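Local coordinates for glycoside hydrolase YxiA (Bacillus licheniformis, PDB 3LV4), which probably hydrolyses internal alpha-1,5-L-arabinosidic bonds of arabinan, as a calcium-binding member of glycoside hydrolase family 43, at residues I205-H208 and Y213-L216; Y244-H249 and Q330-V335. All coordinates share one frame; numbering follows the deposited sequence.

Contact 1 of 2, residues I205-H208 and Y213-L216; sequences ILYH and YYYL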
loop_
_atom_site.group_PDB
_atom_site.type_symbol
_atom_site.label_atom_id
_atom_site.label_comp_id
_atom_site.label_asym_id
_atom_site.label_seq_id
_atom_site.Cartn_x
_atom_site.Cartn_y
_atom_site.Cartn_z
ATOM N N ILE A 205 6.138 2.029 -5.088
ATOM C CA ILE A 205 7.512 2.340 -4.693
ATOM C C ILE A 205 7.683 3.791 -4.244
ATOM O O ILE A 205 7.379 4.726 -4.994
ATOM C CB ILE A 205 8.534 1.971 -5.802
ATOM C CG1 ILE A 205 8.576 0.440 -5.965
ATOM C CG2 ILE A 205 9.935 2.500 -5.439
ATOM C CD1 ILE A 205 9.241 -0.046 -7.239
ATOM N N LEU A 206 8.156 3.970 -3.010
ATOM C CA LEU A 206 8.398 5.304 -2.462
ATOM C C LEU A 206 9.834 5.455 -1.961
ATOM O O LEU A 206 10.311 4.648 -1.155
ATOM C CB LEU A 206 7.428 5.600 -1.308
ATOM C CG LEU A 206 7.576 7.022 -0.755
ATOM C CD1 LEU A 206 7.094 8.015 -1.808
ATOM C CD2 LEU A 206 6.822 7.221 0.545
ATOM N N TYR A 207 10.512 6.499 -2.430
ATOM C CA TYR A 207 11.852 6.839 -1.962
ATOM C C TYR A 207 11.780 7.714 -0.718
ATOM O O TYR A 207 10.949 8.613 -0.634
ATOM C CB TYR A 207 12.600 7.599 -3.056
ATOM C CG TYR A 207 14.029 7.968 -2.711
ATOM C CD1 TYR A 207 14.369 9.268 -2.339
ATOM C CD2 TYR A 207 15.049 7.021 -2.780
ATOM C CE1 TYR A 207 15.692 9.608 -2.042
ATOM C CE2 TYR A 207 16.362 7.355 -2.491
ATOM C CZ TYR A 207 16.679 8.643 -2.122
ATOM O OH TYR A 207 17.992 8.958 -1.831
ATOM N N HIS A 208 12.649 7.464 0.249
ATOM C CA HIS A 208 12.755 8.380 1.385
ATOM C C HIS A 208 14.143 8.994 1.407
ATOM O O HIS A 208 15.142 8.271 1.430
ATOM C CB HIS A 208 12.466 7.684 2.712
ATOM C CG HIS A 208 12.178 8.643 3.828
ATOM N ND1 HIS A 208 13.164 9.365 4.458
ATOM C CD2 HIS A 208 11.008 9.008 4.406
ATOM C CE1 HIS A 208 12.614 10.136 5.388
ATOM N NE2 HIS A 208 11.310 9.940 5.373
ATOM N N TYR A 213 16.642 4.879 0.822
ATOM C CA TYR A 213 16.102 3.629 0.295
ATOM C C TYR A 213 14.845 3.885 -0.514
ATOM O O TYR A 213 14.057 4.796 -0.199
ATOM C CB TYR A 213 15.721 2.670 1.421
ATOM C CG TYR A 213 16.879 1.969 2.078
ATOM C CD1 TYR A 213 17.470 0.853 1.493
ATOM C CD2 TYR A 213 17.363 2.401 3.305
ATOM C CE1 TYR A 213 18.525 0.204 2.113
ATOM C CE2 TYR A 213 18.415 1.762 3.925
ATOM C CZ TYR A 213 18.991 0.668 3.331
ATOM O OH TYR A 213 20.036 0.035 3.967
ATOM N N TYR A 214 14.665 3.072 -1.552
ATOM C CA TYR A 214 13.368 2.905 -2.185
ATOM C C TYR A 214 12.624 1.810 -1.420
ATOM O O TYR A 214 13.181 0.740 -1.147
ATOM C CB TYR A 214 13.518 2.507 -3.657
ATOM C CG TYR A 214 14.158 3.587 -4.492
ATOM C CD1 TYR A 214 15.544 3.701 -4.570
ATOM C CD2 TYR A 214 13.382 4.499 -5.190
ATOM C CE1 TYR A 214 16.139 4.685 -5.320
ATOM C CE2 TYR A 214 13.965 5.498 -5.948
ATOM C CZ TYR A 214 15.347 5.585 -6.009
ATOM O OH TYR A 214 15.939 6.573 -6.756
ATOM N N TYR A 215 11.377 2.089 -1.056
ATOM C CA TYR A 215 10.536 1.100 -0.386
ATOM C C TYR A 215 9.488 0.528 -1.318
ATOM O O TYR A 215 8.665 1.260 -1.877
ATOM C CB TYR A 215 9.877 1.695 0.864
ATOM C CG TYR A 215 10.905 2.140 1.866
ATOM C CD1 TYR A 215 11.359 1.276 2.857
ATOM C CD2 TYR A 215 11.456 3.415 1.799
ATOM C CE1 TYR A 215 12.326 1.679 3.765
ATOM C CE2 TYR A 215 12.426 3.824 2.700
ATOM C CZ TYR A 215 12.852 2.956 3.679
ATOM O OH TYR A 215 13.813 3.369 4.569
ATOM N N LEU A 216 9.533 -0.791 -1.482
ATOM C CA LEU A 216 8.531 -1.504 -2.263
ATOM C C LEU A 216 7.402 -1.946 -1.344
ATOM O O LEU A 216 7.554 -2.902 -0.576
ATOM C CB LEU A 216 9.158 -2.716 -2.946
ATOM C CG LEU A 216 8.213 -3.692 -3.653
ATOM C CD1 LEU A 216 7.475 -2.994 -4.807
ATOM C CD2 LEU A 216 9.018 -4.887 -4.160
#

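Contact 2 of 2, residues Y244-H249 and Q330-V335; sequences YDAEGH and QGWPVV. With CA (calcium ion), chain E.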
loop_
_atom_site.group_PDB
_atom_site.type_symbol
_atom_site.label_atom_id
_atom_site.label_comp_id
_atom_site.label_asym_id
_atom_site.label_seq_id
_atom_site.Cartn_x
_atom_site.Cartn_y
_atom_site.Cartn_z
ATOM N N TYR A 244 14.881 -6.387 -0.582
ATOM C CA TYR A 244 15.133 -7.284 0.545
ATOM C C TYR A 244 14.215 -6.931 1.692
ATOM O O TYR A 244 13.841 -5.761 1.855
ATOM C CB TYR A 244 16.582 -7.150 1.044
ATOM C CG TYR A 244 17.610 -7.579 0.029
ATOM C CD1 TYR A 244 18.239 -6.648 -0.793
ATOM C CD2 TYR A 244 17.942 -8.917 -0.116
ATOM C CE1 TYR A 244 19.176 -7.047 -1.727
ATOM C CE2 TYR A 244 18.870 -9.324 -1.045
ATOM C CZ TYR A 244 19.488 -8.388 -1.848
ATOM O OH TYR A 244 20.423 -8.812 -2.772
ATOM N N ASP A 245 13.861 -7.931 2.497
ATOM C CA ASP A 245 13.113 -7.653 3.720
ATOM C C ASP A 245 14.084 -7.422 4.884
ATOM O O ASP A 245 15.297 -7.316 4.668
ATOM C CB ASP A 245 12.029 -8.717 4.012
ATOM C CG ASP A 245 12.593 -10.098 4.349
ATOM O OD1 ASP A 245 13.799 -10.223 4.668
ATOM O OD2 ASP A 245 11.792 -11.066 4.326
ATOM N N ALA A 246 13.572 -7.313 6.106
ATOM C CA ALA A 246 14.443 -6.921 7.213
ATOM C C ALA A 246 15.361 -8.050 7.710
ATOM O O ALA A 246 16.296 -7.803 8.466
ATOM C CB ALA A 246 13.637 -6.293 8.362
ATOM N N GLU A 247 15.102 -9.275 7.261
ATOM C CA GLU A 247 15.997 -10.402 7.512
ATOM C C GLU A 247 16.981 -10.589 6.364
ATOM O O GLU A 247 17.771 -11.539 6.358
ATOM C CB GLU A 247 15.197 -11.692 7.709
ATOM C CG GLU A 247 14.501 -11.758 9.057
ATOM C CD GLU A 247 13.672 -13.011 9.236
ATOM O OE1 GLU A 247 12.948 -13.397 8.296
ATOM O OE2 GLU A 247 13.731 -13.608 10.331
ATOM N N GLY A 248 16.930 -9.695 5.382
ATOM C CA GLY A 248 17.806 -9.810 4.232
ATOM C C GLY A 248 17.390 -10.876 3.233
ATOM O O GLY A 248 18.171 -11.232 2.337
ATOM N N HIS A 249 16.178 -11.404 3.364
ATOM C CA HIS A 249 15.688 -12.320 2.334
ATOM C C HIS A 249 15.456 -11.553 1.039
ATOM O O HIS A 249 14.985 -10.416 1.054
ATOM C CB HIS A 249 14.417 -13.056 2.778
ATOM C CG HIS A 249 14.606 -13.862 4.023
ATOM N ND1 HIS A 249 15.674 -14.722 4.193
ATOM C CD2 HIS A 249 13.888 -13.926 5.169
ATOM C CE1 HIS A 249 15.597 -15.286 5.383
ATOM N NE2 HIS A 249 14.521 -14.821 5.998
ATOM N N GLN A 330 16.328 1.799 12.370
ATOM C CA GLN A 330 16.969 0.939 11.363
ATOM C C GLN A 330 16.610 1.320 9.926
ATOM O O GLN A 330 17.035 0.657 8.974
ATOM C CB GLN A 330 16.564 -0.520 11.594
ATOM C CG GLN A 330 16.426 -0.897 13.062
ATOM C CD GLN A 330 17.753 -0.967 13.743
ATOM O OE1 GLN A 330 18.792 -1.011 13.083
ATOM N NE2 GLN A 330 17.741 -0.976 15.073
ATOM N N GLY A 331 15.806 2.363 9.751
ATOM C CA GLY A 331 15.414 2.756 8.410
ATOM C C GLY A 331 14.276 1.941 7.811
ATOM O O GLY A 331 14.183 1.794 6.585
ATOM N N TRP A 332 13.418 1.398 8.672
ATOM C CA TRP A 332 12.177 0.760 8.242
ATOM C C TRP A 332 10.979 1.616 8.669
ATOM O O TRP A 332 10.945 2.138 9.790
ATOM C CB TRP A 332 12.064 -0.660 8.823
ATOM C CG TRP A 332 13.034 -1.601 8.199
ATOM C CD1 TRP A 332 14.250 -1.988 8.700
ATOM C CD2 TRP A 332 12.904 -2.246 6.926
ATOM N NE1 TRP A 332 14.867 -2.855 7.825
ATOM C CE2 TRP A 332 14.065 -3.023 6.728
ATOM C CE3 TRP A 332 11.914 -2.250 5.942
ATOM C CZ2 TRP A 332 14.262 -3.795 5.581
ATOM C CZ3 TRP A 332 12.112 -3.021 4.796
ATOM C CH2 TRP A 332 13.275 -3.783 4.629
ATOM N N PRO A 333 9.998 1.776 7.774
ATOM C CA PRO A 333 8.851 2.622 8.120
ATOM C C PRO A 333 7.866 1.869 9.002
ATOM O O PRO A 333 7.648 0.677 8.789
ATOM C CB PRO A 333 8.217 2.930 6.755
ATOM C CG PRO A 333 8.584 1.748 5.896
ATOM C CD PRO A 333 9.920 1.245 6.402
ATOM N N VAL A 334 7.298 2.554 9.991
ATOM C CA VAL A 334 6.275 1.965 10.849
ATOM C C VAL A 334 4.988 2.778 10.697
ATOM O O VAL A 334 5.032 3.999 10.520
ATOM C CB VAL A 334 6.718 1.893 12.335
ATOM C CG1 VAL A 334 8.023 1.097 12.471
ATOM C CG2 VAL A 334 6.879 3.292 12.930
ATOM N N VAL A 335 3.847 2.096 10.726
ATOM C CA VAL A 335 2.562 2.769 10.564
ATOM C C VAL A 335 2.032 3.238 11.923
ATOM O O VAL A 335 1.930 2.446 12.863
ATOM C CB VAL A 335 1.532 1.824 9.897
ATOM C CG1 VAL A 335 0.226 2.560 9.574
ATOM C CG2 VAL A 335 2.128 1.216 8.639
HETATM CA CA CA E . 12.177 -15.521 9.405
HETATM O O HOH W 1 17.157 -4.565 8.421
HETATM O O HOH W 2 14.480 -16.180 8.461
HETATM O O HOH W 3 11.368 -15.746 7.053
HETATM O O HOH W 4 12.279 -18.173 9.241
HETATM O O HOH W 5 12.641 -16.184 11.808
HETATM O O HOH W 6 10.289 -13.853 9.847
#

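Contact 1 of 2, residues I205-H208 and Y213-L216
The carbonyl oxygen of L206 takes a nearly straight bond from the amide of Y215 (N to O 2.8 Å), and CD2 at the in-plane edge of the Y215 ring also lies against it. L206 N returns a bond to Y215 O, closing the antiparallel hydrogen-bonded pair of a beta hairpin built from strands 200-208 and 213-220, part of one blade of the five-bladed beta-propeller of family 43. The hairpin illustrates how cross-strand pairs sort side chains onto two faces. On the face carrying I205, Y207, Y214 and L216, the tyrosines form an edge-to-face pair, with centroids 4.7 Å apart and planes inclined at 52°. Y207 CD2 sits over the centre of the Y214 ring, 3.5 Å from its CZ; CG anti to the backbone N of Y207 (chi1 -178°) carries the ring there. Q155 N bonds the Y214 hydroxyl and so helps to fix the ring that receives this edge. I205 divides its branches between two neighbours: CG2 reaches the rim of the Y214 ring, while CG1 packs on L216 CD1 at 3.8 Å. Across the sheet, on the L206 and Y215 face, H208 CB abuts the edge of the Y215 ring, 3.9 Å from CE2.

Contact 2 of 2, residues Y244-H249 and Q330-V335
W332 meets the 244-249 loop with the six-membered half of its indole and NE1, a worked case of one aromatic plate carrying a single corner of a turn. Its CB points toward the loop, and CG, beside the backbone N (chi1 -71°), leads the ring under A246. NE1 donates to an in-plane water at 2.9 Å, which gives a weak bond to A246 O. CE2 touches A246 CB at 3.7 Å, the methyl resting on one face, offset toward the rim. CZ2 lies 3.5 Å from A246 CA, and at the far end CH2 faces Y244 O edge-on. With an alanine in place of W332, the A246 methyl is likely to lose its aromatic floor and the bridging water its indole donor. D245 to G248 forms a type I beta turn, stiffened as D245 OD1 accepts H249 N at 3.0 Å while OD2 takes the amide of G271, so the carboxylate is held by both oxygens. E247, turned away, binds a calcium ion through both carboxylate oxygens, alongside five waters. Both A246 and W332 rest on V272 of strand 272-280, while W332 also packs on L431 of strand 423-432, placing the indole between propeller strands and the C-terminal lipocalin-like domain.

Contact 1 closes before contact 2 opens along the chain, and their centres lie 11 Å apart on the same side of the molecule's centre. Contact 1 lies within one propeller blade; contact 2 brings the loop that follows strand 230-236 of that blade to the start of strand 333-335, at the edge of the next. They touch directly: Y215 OH probably hydrogen-bonds G331 O (2.6 Å), and Y215 CE1 packs on P333 CD. R235 adds a second tie, lying by cation-pi contact on Y213 and bonding Q330 O. Hairpin pairing builds one blade, while the loop packing and the Y215 and R235 bonds tie it to the next, beside strand 423-432 of the C-terminal lipocalin-like domain, on which W332 packs.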